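Local coordinates for protein leucine aminopeptidase (Parabacteroides distasonis, PDB 3TC8) that probably acts as a zinc-dependent exopeptidase of the M28 family, removing residues from the amino end of peptides, with possible glutaminyl-peptide cyclotransferase activity, at residues 154-163 / 174-182; 39-50 / 101-109. One frame throughout, in Å; residues are numbered along the deposited sequence. Where two conformers were deposited one is given.

Interaction 1 (154-163 / 174-182)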
loop_
_atom_site.group_PDB
_atom_site.type_symbol
_atom_site.label_atom_id
_atom_site.label_comp_id
_atom_site.label_asym_id
_atom_site.label_seq_id
_atom_site.Cartn_x
_atom_site.Cartn_y
_atom_site.Cartn_z
ATOM N N ILE A 154 -1.983 -7.844 2.876
ATOM C CA ILE A 154 -1.009 -8.221 1.838
ATOM C C ILE A 154 -0.065 -7.064 1.536
ATOM O O ILE A 154 -0.484 -5.974 1.229
ATOM C CB ILE A 154 -1.617 -8.764 0.531
ATOM C CG1 ILE A 154 -2.565 -9.923 0.857
ATOM C CG2 ILE A 154 -0.475 -9.163 -0.414
ATOM C CD1 ILE A 154 -3.137 -10.662 -0.379
ATOM N N PHE A 155 1.237 -7.399 1.662
ATOM C CA PHE A 155 2.295 -6.528 1.207
ATOM C C PHE A 155 2.784 -7.071 -0.153
ATOM O O PHE A 155 3.412 -8.116 -0.218
ATOM C CB PHE A 155 3.421 -6.449 2.218
ATOM C CG PHE A 155 2.978 -6.089 3.631
ATOM C CD1 PHE A 155 1.967 -5.181 3.871
ATOM C CD2 PHE A 155 3.622 -6.681 4.698
ATOM C CE1 PHE A 155 1.613 -4.889 5.188
ATOM C CE2 PHE A 155 3.277 -6.352 6.029
ATOM C CZ PHE A 155 2.254 -5.444 6.226
ATOM N N PHE A 156 2.445 -6.330 -1.200
ATOM C CA PHE A 156 2.811 -6.709 -2.571
ATOM C C PHE A 156 4.183 -6.140 -2.930
ATOM O O PHE A 156 4.514 -5.018 -2.622
ATOM C CB PHE A 156 1.757 -6.204 -3.555
ATOM C CG PHE A 156 0.468 -6.963 -3.495
ATOM C CD1 PHE A 156 0.390 -8.260 -3.917
ATOM C CD2 PHE A 156 -0.712 -6.349 -3.070
ATOM C CE1 PHE A 156 -0.786 -8.947 -3.899
ATOM C CE2 PHE A 156 -1.901 -7.074 -3.059
ATOM C CZ PHE A 156 -1.944 -8.351 -3.506
ATOM N N ASP A 157 4.944 -6.978 -3.609
ATOM C CA ASP A 157 6.284 -6.628 -4.040
ATOM C C ASP A 157 6.319 -6.139 -5.456
ATOM O O ASP A 157 5.350 -6.243 -6.224
ATOM C CB ASP A 157 7.200 -7.873 -3.915
ATOM C CG ASP A 157 8.672 -7.584 -3.810
ATOM O OD1 ASP A 157 9.093 -6.404 -3.771
ATOM O OD2 ASP A 157 9.410 -8.584 -3.659
ATOM N N ALA A 158 7.427 -5.507 -5.789
ATOM C CA ALA A 158 7.763 -5.169 -7.166
ATOM C C ALA A 158 6.663 -4.321 -7.809
ATOM O O ALA A 158 6.399 -4.453 -9.013
ATOM C CB ALA A 158 8.089 -6.401 -7.958
ATOM N N GLU A 159 6.099 -3.382 -7.061
ATOM C CA GLU A 159 5.133 -2.472 -7.603
ATOM C C GLU A 159 5.769 -1.320 -8.368
ATOM O O GLU A 159 5.151 -0.800 -9.287
ATOM C CB GLU A 159 4.240 -1.926 -6.479
ATOM C CG GLU A 159 3.172 -0.921 -6.928
ATOM C CD GLU A 159 3.600 0.509 -7.139
ATOM O OE1 GLU A 159 4.596 0.913 -6.490
ATOM O OE2 GLU A 159 2.918 1.217 -7.967
ATOM N N ASP A 160 6.952 -0.912 -7.902
ATOM C CA ASP A 160 7.491 0.409 -8.273
ATOM C C ASP A 160 8.804 0.286 -9.079
ATOM O O ASP A 160 9.652 1.173 -8.993
ATOM C CB ASP A 160 7.680 1.284 -7.039
ATOM C CG ASP A 160 7.288 2.711 -7.268
ATOM O OD1 ASP A 160 6.728 3.054 -8.317
ATOM O OD2 ASP A 160 7.499 3.516 -6.391
ATOM N N TYR A 161 8.874 -0.741 -9.910
ATOM C CA TYR A 161 10.022 -1.038 -10.783
ATOM C C TYR A 161 9.616 -0.860 -12.256
ATOM O O TYR A 161 10.230 -1.437 -13.147
ATOM C CB TYR A 161 10.554 -2.460 -10.489
ATOM C CG TYR A 161 12.055 -2.675 -10.586
ATOM C CD1 TYR A 161 12.759 -2.596 -11.804
ATOM C CD2 TYR A 161 12.783 -3.049 -9.465
ATOM C CE1 TYR A 161 14.104 -2.872 -11.836
ATOM C CE2 TYR A 161 14.128 -3.365 -9.515
ATOM C CZ TYR A 161 14.774 -3.266 -10.729
ATOM O OH TYR A 161 16.125 -3.586 -10.771
ATOM N N GLY A 162 8.625 -0.029 -12.526
ATOM C CA GLY A 162 8.179 0.220 -13.884
ATOM C C GLY A 162 9.121 1.119 -14.645
ATOM O O GLY A 162 10.042 1.736 -14.094
ATOM N N THR A 163 8.899 1.184 -15.949
ATOM C CA THR A 163 9.757 1.923 -16.874
ATOM C C THR A 163 10.011 3.329 -16.350
ATOM O O THR A 163 9.055 4.082 -16.107
ATOM C CB THR A 163 9.092 2.031 -18.253
ATOM O OG1 THR A 163 8.766 0.709 -18.700
ATOM C CG2 THR A 163 10.017 2.734 -19.250
ATOM N N SER A 174 4.135 -2.742 -16.687
ATOM C CA SER A 174 5.432 -2.846 -16.056
ATOM C C SER A 174 5.410 -2.531 -14.559
ATOM O O SER A 174 6.418 -2.818 -13.900
ATOM C CB SER A 174 6.457 -1.978 -16.771
ATOM O OG SER A 174 6.354 -0.591 -16.468
ATOM N N TRP A 175 4.314 -1.965 -14.079
ATOM C CA TRP A 175 4.124 -1.660 -12.672
ATOM C C TRP A 175 3.359 -2.776 -11.994
ATOM O O TRP A 175 2.727 -3.595 -12.647
ATOM C CB TRP A 175 3.371 -0.320 -12.535
ATOM C CG TRP A 175 3.985 0.798 -13.287
ATOM C CD1 TRP A 175 3.775 1.138 -14.590
ATOM C CD2 TRP A 175 5.042 1.637 -12.837
ATOM N NE1 TRP A 175 4.581 2.171 -14.976
ATOM C CE2 TRP A 175 5.374 2.515 -13.912
ATOM C CE3 TRP A 175 5.728 1.779 -11.626
ATOM C CZ2 TRP A 175 6.343 3.473 -13.797
ATOM C CZ3 TRP A 175 6.699 2.743 -11.522
ATOM C CH2 TRP A 175 7.001 3.579 -12.599
ATOM N N CYS A 176 3.389 -2.819 -10.663
ATOM C CA CYS A 176 2.499 -3.714 -9.904
ATOM C C CYS A 176 2.739 -5.161 -10.283
ATOM O O CYS A 176 1.803 -5.948 -10.408
ATOM C CB CYS A 176 1.021 -3.334 -10.130
ATOM S SG CYS A 176 0.629 -1.616 -9.859
ATOM N N LEU A 177 4.011 -5.558 -10.392
ATOM C CA LEU A 177 4.308 -6.898 -10.869
ATOM C C LEU A 177 3.920 -7.972 -9.847
ATOM O O LEU A 177 3.475 -9.060 -10.226
ATOM C CB LEU A 177 5.799 -7.014 -11.214
ATOM C CG LEU A 177 6.297 -6.133 -12.340
ATOM C CD1 LEU A 177 7.807 -6.218 -12.447
ATOM C CD2 LEU A 177 5.607 -6.470 -13.686
ATOM N N GLY A 178 4.152 -7.700 -8.554
ATOM C CA GLY A 178 3.780 -8.682 -7.535
ATOM C C GLY A 178 2.287 -8.926 -7.465
ATOM O O GLY A 178 1.855 -10.076 -7.316
ATOM N N THR A 179 1.503 -7.871 -7.587
ATOM C CA THR A 179 0.066 -7.990 -7.587
ATOM C C THR A 179 -0.410 -8.748 -8.809
ATOM O O THR A 179 -1.309 -9.588 -8.724
ATOM C CB THR A 179 -0.649 -6.615 -7.537
ATOM O OG1 THR A 179 -0.125 -5.905 -6.415
ATOM C CG2 THR A 179 -2.140 -6.794 -7.349
ATOM N N GLN A 180 0.194 -8.474 -9.969
ATOM C CA GLN A 180 -0.172 -9.218 -11.156
ATOM C C GLN A 180 0.023 -10.715 -10.949
ATOM O O GLN A 180 -0.783 -11.533 -11.395
ATOM C CB GLN A 180 0.591 -8.715 -12.384
ATOM C CG GLN A 180 0.138 -7.300 -12.856
ATOM C CD GLN A 180 0.917 -6.870 -14.058
ATOM O OE1 GLN A 180 0.803 -7.511 -15.118
ATOM N NE2 GLN A 180 1.755 -5.873 -13.930
ATOM N N PHE A 181 1.168 -11.113 -10.365
ATOM C CA PHE A 181 1.455 -12.501 -10.135
ATOM C C PHE A 181 0.428 -13.106 -9.180
ATOM O O PHE A 181 -0.126 -14.165 -9.453
ATOM C CB PHE A 181 2.851 -12.676 -9.577
ATOM C CG PHE A 181 3.174 -14.139 -9.337
ATOM C CD1 PHE A 181 3.633 -14.910 -10.372
ATOM C CD2 PHE A 181 2.946 -14.725 -8.104
ATOM C CE1 PHE A 181 3.851 -16.262 -10.192
ATOM C CE2 PHE A 181 3.193 -16.108 -7.924
ATOM C CZ PHE A 181 3.612 -16.851 -8.976
ATOM N N TRP A 182 0.181 -12.441 -8.051
ATOM C CA TRP A 182 -0.722 -12.948 -7.040
ATOM C C TRP A 182 -2.150 -13.085 -7.574
ATOM O O TRP A 182 -2.849 -14.040 -7.274
ATOM C CB TRP A 182 -0.691 -12.004 -5.837
ATOM C CG TRP A 182 -1.709 -12.358 -4.782
ATOM C CD1 TRP A 182 -1.591 -13.264 -3.760
ATOM C CD2 TRP A 182 -3.038 -11.816 -4.700
ATOM N NE1 TRP A 182 -2.765 -13.296 -3.060
ATOM C CE2 TRP A 182 -3.677 -12.424 -3.607
ATOM C CE3 TRP A 182 -3.718 -10.837 -5.401
ATOM C CZ2 TRP A 182 -4.972 -12.076 -3.222
ATOM C CZ3 TRP A 182 -5.025 -10.504 -5.033
ATOM C CH2 TRP A 182 -5.629 -11.122 -3.958
HETATM O O HOH W 1 2.877 -5.228 -7.133
HETATM O O HOH W 2 7.307 -2.779 -11.141
HETATM O O HOH W 3 9.088 -3.444 -14.620
HETATM O O HOH W 4 6.094 4.110 -17.163
#
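Phe156 and Trp182 meet in an offset edge-to-face pair: CE1 and CZ of the phenylalanine lie over one face of the indole, the planes 65° apart and the ring centroids 5.3 Å from each other. Trp182 CG stands anti to the backbone N (chi1 174°), which carries the indole toward Phe156 and Ile154. On that same indole face rests CD1 of Ile154, 3.7 Å from Trp182 CZ2. The Phe156 ring is itself clamped, with Ile154 CG2 over one face and Thr179 over the other, where Thr179 OG1 comes within 3.2 Å of Phe156 CG. Thr179 suits this place because it offers CB to the ring while its hydroxyl bonds to Asp250.

At the other end Gly162 CA lies over one face of the Trp175 ring, 3.4 Å from the centroid of its six-membered ring. A CB on Gly162 would clash with this indole, so glycine fits here. The indole edge faces Glu159 O and the zinc ligand Asp160, whose OD1 is 3.2 Å from Trp175 CZ3.

Ser174 OG accepts from Thr163 N at 3.1 Å, and one water joins Ala158 O, Tyr161 N and Ser174 O.

Chemically, the carbonyls of Glu159 and Ala158 take the amides of the N-cap residue Cys176, nearly straight at 171°, and of Leu177, the first residue of the helix, with a weak third bond from Gly178 N to Asp157 O. The helix's positive end may favour them, and these bonds are consistent with a fixed course for the loop from which Asp160 binds zinc with Asp127 and His281.

Interaction 2 (39-50 / 101-109)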
loop_
_atom_site.group_PDB
_atom_site.type_symbol
_atom_site.label_atom_id
_atom_site.label_comp_id
_atom_site.label_asym_id
_atom_site.label_seq_id
_atom_site.Cartn_x
_atom_site.Cartn_y
_atom_site.Cartn_z
ATOM N N PRO A 39 16.953 1.270 1.000
ATOM C CA PRO A 39 15.863 1.095 0.000
ATOM C C PRO A 39 15.552 -0.394 -0.233
ATOM O O PRO A 39 16.459 -1.200 -0.449
ATOM C CB PRO A 39 16.459 1.779 -1.238
ATOM C CG PRO A 39 17.283 2.903 -0.660
ATOM C CD PRO A 39 17.958 2.247 0.542
ATOM N N ARG A 40 14.269 -0.736 -0.200
ATOM C CA ARG A 40 13.842 -2.121 -0.376
ATOM C C ARG A 40 13.717 -2.449 -1.874
ATOM O O ARG A 40 12.643 -2.699 -2.415
ATOM C CB ARG A 40 12.525 -2.363 0.357
ATOM C CG ARG A 40 12.655 -2.582 1.875
ATOM C CD ARG A 40 12.969 -1.358 2.712
ATOM N NE ARG A 40 11.861 -0.400 2.620
ATOM C CZ ARG A 40 12.000 0.920 2.474
ATOM N NH1 ARG A 40 13.182 1.519 2.440
ATOM N NH2 ARG A 40 10.915 1.671 2.347
ATOM N N VAL A 41 14.853 -2.417 -2.559
ATOM C CA VAL A 41 14.901 -2.733 -3.981
ATOM C C VAL A 41 14.960 -4.232 -4.158
ATOM O O VAL A 41 15.854 -4.859 -3.605
ATOM C CB VAL A 41 16.072 -2.001 -4.673
ATOM C CG1 VAL A 41 16.194 -2.449 -6.127
ATOM C CG2 VAL A 41 15.976 -0.487 -4.539
ATOM N N PRO A 42 14.093 -4.838 -4.951
ATOM C CA PRO A 42 14.185 -6.257 -5.177
ATOM C C PRO A 42 15.599 -6.669 -5.593
ATOM O O PRO A 42 16.227 -5.991 -6.385
ATOM C CB PRO A 42 13.128 -6.527 -6.240
ATOM C CG PRO A 42 12.123 -5.447 -6.022
ATOM C CD PRO A 42 12.909 -4.230 -5.583
ATOM N N ASN A 43 16.032 -7.795 -5.035
ATOM C CA ASN A 43 17.350 -8.427 -5.226
ATOM C C ASN A 43 18.399 -7.901 -4.283
ATOM O O ASN A 43 19.475 -8.459 -4.224
ATOM C CB ASN A 43 17.850 -8.391 -6.670
ATOM C CG ASN A 43 16.948 -9.126 -7.620
ATOM O OD1 ASN A 43 16.098 -9.881 -7.212
ATOM N ND2 ASN A 43 17.154 -8.911 -8.907
ATOM N N THR A 44 18.153 -6.892 -3.486
ATOM C CA THR A 44 19.134 -6.357 -2.546
ATOM C C THR A 44 19.018 -6.974 -1.169
ATOM O O THR A 44 17.978 -7.508 -0.760
ATOM C CB THR A 44 19.022 -4.834 -2.402
ATOM O OG1 THR A 44 17.783 -4.475 -1.743
ATOM C CG2 THR A 44 19.170 -4.105 -3.724
ATOM N N ALA A 45 20.103 -6.834 -0.418
ATOM C CA ALA A 45 20.108 -7.252 0.974
ATOM C C ALA A 45 19.049 -6.550 1.809
ATOM O O ALA A 45 18.442 -7.172 2.686
ATOM C CB ALA A 45 21.511 -7.056 1.600
ATOM N N ALA A 46 18.847 -5.265 1.581
ATOM C CA ALA A 46 17.835 -4.486 2.348
ATOM C C ALA A 46 16.446 -5.058 2.117
ATOM O O ALA A 46 15.659 -5.170 3.062
ATOM C CB ALA A 46 17.875 -3.052 1.967
ATOM N N HIS A 47 16.144 -5.430 0.881
ATOM C CA HIS A 47 14.851 -6.042 0.555
ATOM C C HIS A 47 14.655 -7.363 1.281
ATOM O O HIS A 47 13.620 -7.602 1.899
ATOM C CB HIS A 47 14.793 -6.177 -0.964
ATOM C CG HIS A 47 13.500 -6.658 -1.530
ATOM N ND1 HIS A 47 13.229 -7.991 -1.725
ATOM C CD2 HIS A 47 12.441 -5.949 -2.015
ATOM C CE1 HIS A 47 12.043 -8.063 -2.326
ATOM N NE2 HIS A 47 11.544 -6.853 -2.495
ATOM N N LYS A 48 15.676 -8.212 1.259
ATOM C CA LYS A 48 15.527 -9.485 1.911
ATOM C C LYS A 48 15.365 -9.322 3.433
ATOM O O LYS A 48 14.539 -9.991 4.067
ATOM C CB LYS A 48 16.666 -10.391 1.477
ATOM C CG LYS A 48 16.531 -10.711 -0.021
ATOM C CD LYS A 48 17.690 -11.512 -0.585
ATOM C CE LYS A 48 17.682 -11.488 -2.123
ATOM N NZ LYS A 48 16.429 -12.019 -2.710
ATOM N N ALA A 49 16.144 -8.417 4.023
ATOM C CA ALA A 49 16.081 -8.188 5.462
ATOM C C ALA A 49 14.738 -7.577 5.859
ATOM O O ALA A 49 14.103 -8.014 6.854
ATOM C CB ALA A 49 17.234 -7.297 5.913
ATOM N N CYS A 50 14.252 -6.609 5.117
ATOM C CA CYS A 50 12.982 -5.995 5.440
ATOM C C CYS A 50 11.817 -6.949 5.257
ATOM O O CYS A 50 10.931 -7.006 6.094
ATOM C CB CYS A 50 12.798 -4.736 4.609
ATOM S SG CYS A 50 11.329 -3.782 5.091
ATOM N N ALA A 101 -0.927 -3.042 0.412
ATOM C CA ALA A 101 0.035 -1.956 0.158
ATOM C C ALA A 101 1.261 -2.593 -0.519
ATOM O O ALA A 101 1.449 -3.781 -0.414
ATOM C CB ALA A 101 0.465 -1.327 1.506
ATOM N N HIS A 102 2.019 -1.765 -1.224
ATOM C CA HIS A 102 3.290 -2.261 -1.771
ATOM C C HIS A 102 4.412 -1.964 -0.797
ATOM O O HIS A 102 4.431 -0.927 -0.125
ATOM C CB HIS A 102 3.601 -1.689 -3.167
ATOM C CG HIS A 102 4.261 -0.361 -3.220
ATOM N ND1 HIS A 102 5.632 -0.252 -3.329
ATOM C CD2 HIS A 102 3.793 0.903 -3.198
ATOM C CE1 HIS A 102 5.983 1.011 -3.338
ATOM N NE2 HIS A 102 4.897 1.745 -3.297
ATOM N N TRP A 103 5.405 -2.863 -0.743
ATOM C CA TRP A 103 6.506 -2.734 0.214
ATOM C C TRP A 103 7.873 -2.466 -0.400
ATOM O O TRP A 103 8.811 -2.123 0.327
ATOM C CB TRP A 103 6.574 -3.919 1.193
ATOM C CG TRP A 103 7.043 -5.211 0.644
ATOM C CD1 TRP A 103 6.288 -6.156 0.032
ATOM C CD2 TRP A 103 8.351 -5.771 0.763
ATOM N NE1 TRP A 103 7.061 -7.258 -0.258
ATOM C CE2 TRP A 103 8.324 -7.070 0.217
ATOM C CE3 TRP A 103 9.556 -5.296 1.292
ATOM C CZ2 TRP A 103 9.462 -7.853 0.168
ATOM C CZ3 TRP A 103 10.669 -6.097 1.274
ATOM C CH2 TRP A 103 10.613 -7.362 0.733
ATOM N N ASP A 104 8.032 -2.682 -1.702
ATOM C CA ASP A 104 9.276 -2.365 -2.375
ATOM C C ASP A 104 9.499 -0.871 -2.480
ATOM O O ASP A 104 8.555 -0.062 -2.414
ATOM C CB ASP A 104 9.306 -2.993 -3.768
ATOM C CG ASP A 104 8.210 -2.472 -4.688
ATOM O OD1 ASP A 104 7.033 -2.473 -4.277
ATOM O OD2 ASP A 104 8.558 -2.085 -5.837
ATOM N N SER A 105 10.766 -0.530 -2.703
ATOM C CA SER A 105 11.172 0.838 -3.016
ATOM C C SER A 105 11.671 0.907 -4.449
ATOM O O SER A 105 12.377 0.034 -4.937
ATOM C CB SER A 105 12.378 1.236 -2.102
ATOM O OG SER A 105 12.094 1.075 -0.741
ATOM N N ARG A 106 11.352 2.003 -5.118
ATOM C CA ARG A 106 11.786 2.211 -6.490
ATOM C C ARG A 106 13.314 2.294 -6.568
ATOM O O ARG A 106 13.926 3.034 -5.808
ATOM C CB ARG A 106 11.130 3.476 -7.030
ATOM C CG ARG A 106 11.424 3.784 -8.503
ATOM C CD ARG A 106 10.255 4.473 -9.150
ATOM N NE ARG A 106 10.474 4.861 -10.545
ATOM C CZ ARG A 106 10.345 4.020 -11.555
ATOM N NH1 ARG A 106 10.163 2.739 -11.363
ATOM N NH2 ARG A 106 10.514 4.431 -12.809
ATOM N N PRO A 107 13.903 1.693 -7.594
ATOM C CA PRO A 107 15.370 1.746 -7.761
ATOM C C PRO A 107 15.905 3.026 -8.407
ATOM O O PRO A 107 17.104 3.151 -8.584
ATOM C CB PRO A 107 15.663 0.539 -8.623
ATOM C CG PRO A 107 14.426 0.358 -9.443
ATOM C CD PRO A 107 13.328 0.636 -8.457
ATOM N N TYR A 108 14.996 3.899 -8.760
ATOM C CA TYR A 108 15.269 5.127 -9.473
ATOM C C TYR A 108 14.617 6.302 -8.760
ATOM O O TYR A 108 13.666 6.133 -8.001
ATOM C CB TYR A 108 14.714 5.089 -10.908
ATOM C CG TYR A 108 14.977 3.829 -11.671
ATOM C CD1 TYR A 108 16.259 3.342 -11.863
ATOM C CD2 TYR A 108 13.928 3.070 -12.157
ATOM C CE1 TYR A 108 16.477 2.176 -12.565
ATOM C CE2 TYR A 108 14.127 1.864 -12.849
ATOM C CZ TYR A 108 15.409 1.433 -13.024
ATOM O OH TYR A 108 15.609 0.275 -13.738
ATOM N N SER A 109 15.148 7.477 -8.991
ATOM C CA SER A 109 14.539 8.750 -8.578
ATOM C C SER A 109 14.304 9.585 -9.832
ATOM O O SER A 109 14.881 10.642 -10.019
ATOM C CB SER A 109 15.404 9.463 -7.560
ATOM O OG SER A 109 15.654 8.629 -6.447
HETATM O O HOH W 5 9.084 -0.689 2.602
#
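His47 extends its ring with CG anti to the backbone N (chi1 -174°), whereas Trp103 places CG between its own N and carbonyl carbon (chi1 72°), and these two choices bring the rings together. They form an offset stack, centroids 4.2 Å apart and planes 22° from parallel, with Trp103 CH2 over the centre of the imidazole. The opposite imidazole face is covered by CA of Pro42. Trp103 suits the place because its broad ring also reaches past the histidine: His47 O lies in the ring plane at its edge, 3.2 Å from Trp103 CH2, and Cys50 CB packs against CZ3.

Arg40 and Ser105 exchange two hydrogen bonds. Arg40 N donates to Ser105 OG at 2.9 Å, and Ser105 N donates almost straight to Arg40 O, coming from above the carbonyl plane. A small hydroxyl residue fits here, since Ser105 OG also sits over the centre of the guanidinium face, 3.2 Å from Arg40 CZ, where the angles at NH1 and NH2 are too poor for a hydrogen bond. The arginine chain, bent at chi2 and chi3, brings Arg40 NE to a water 2.8 Å away that donates to Trp103 O, and the guanidinium is also held by Gly38. Farther along, Val41 CG1 touches Pro107 CB, an apolar pairing of two compact side chains.

An alanine in place of His47 would remove the imidazole, which would probably open a gap between Pro42 and the Trp103 ring and leave Asp157 without the hydrogen bond from NE2.

The contact joins the start of helix 45-60, where Thr44 caps His47 N, to the loop leaving strand 96-102. Helix 24-36 packs against Arg40 and Cys50, helix 125-144 and strand 79-89 against Trp103.

In the fold
Both segments of interaction 2 precede those of interaction 1 in the sequence, and the centres of the two contacts lie 12 Å apart. Both are built on loops that leave neighbouring parallel strands of the central mixed sheet, 96-102 and 150-156. Interaction 2 ties the first loop to the start of helix 45-60, and interaction 1 ties the second to helix 177-184. The two meet directly: His47 NE2 reaches Asp157 OD1, Phe156 N pairs with Ala101 O, and Asp104 OD2 accepts from Asp160 N. Asp160 binds zinc alongside Asp127 and His281, while Arg106 bonds to Asp160 O. The loop in interaction 2 thus probably acts as a second shell, gripping the backbone of a zinc ligand.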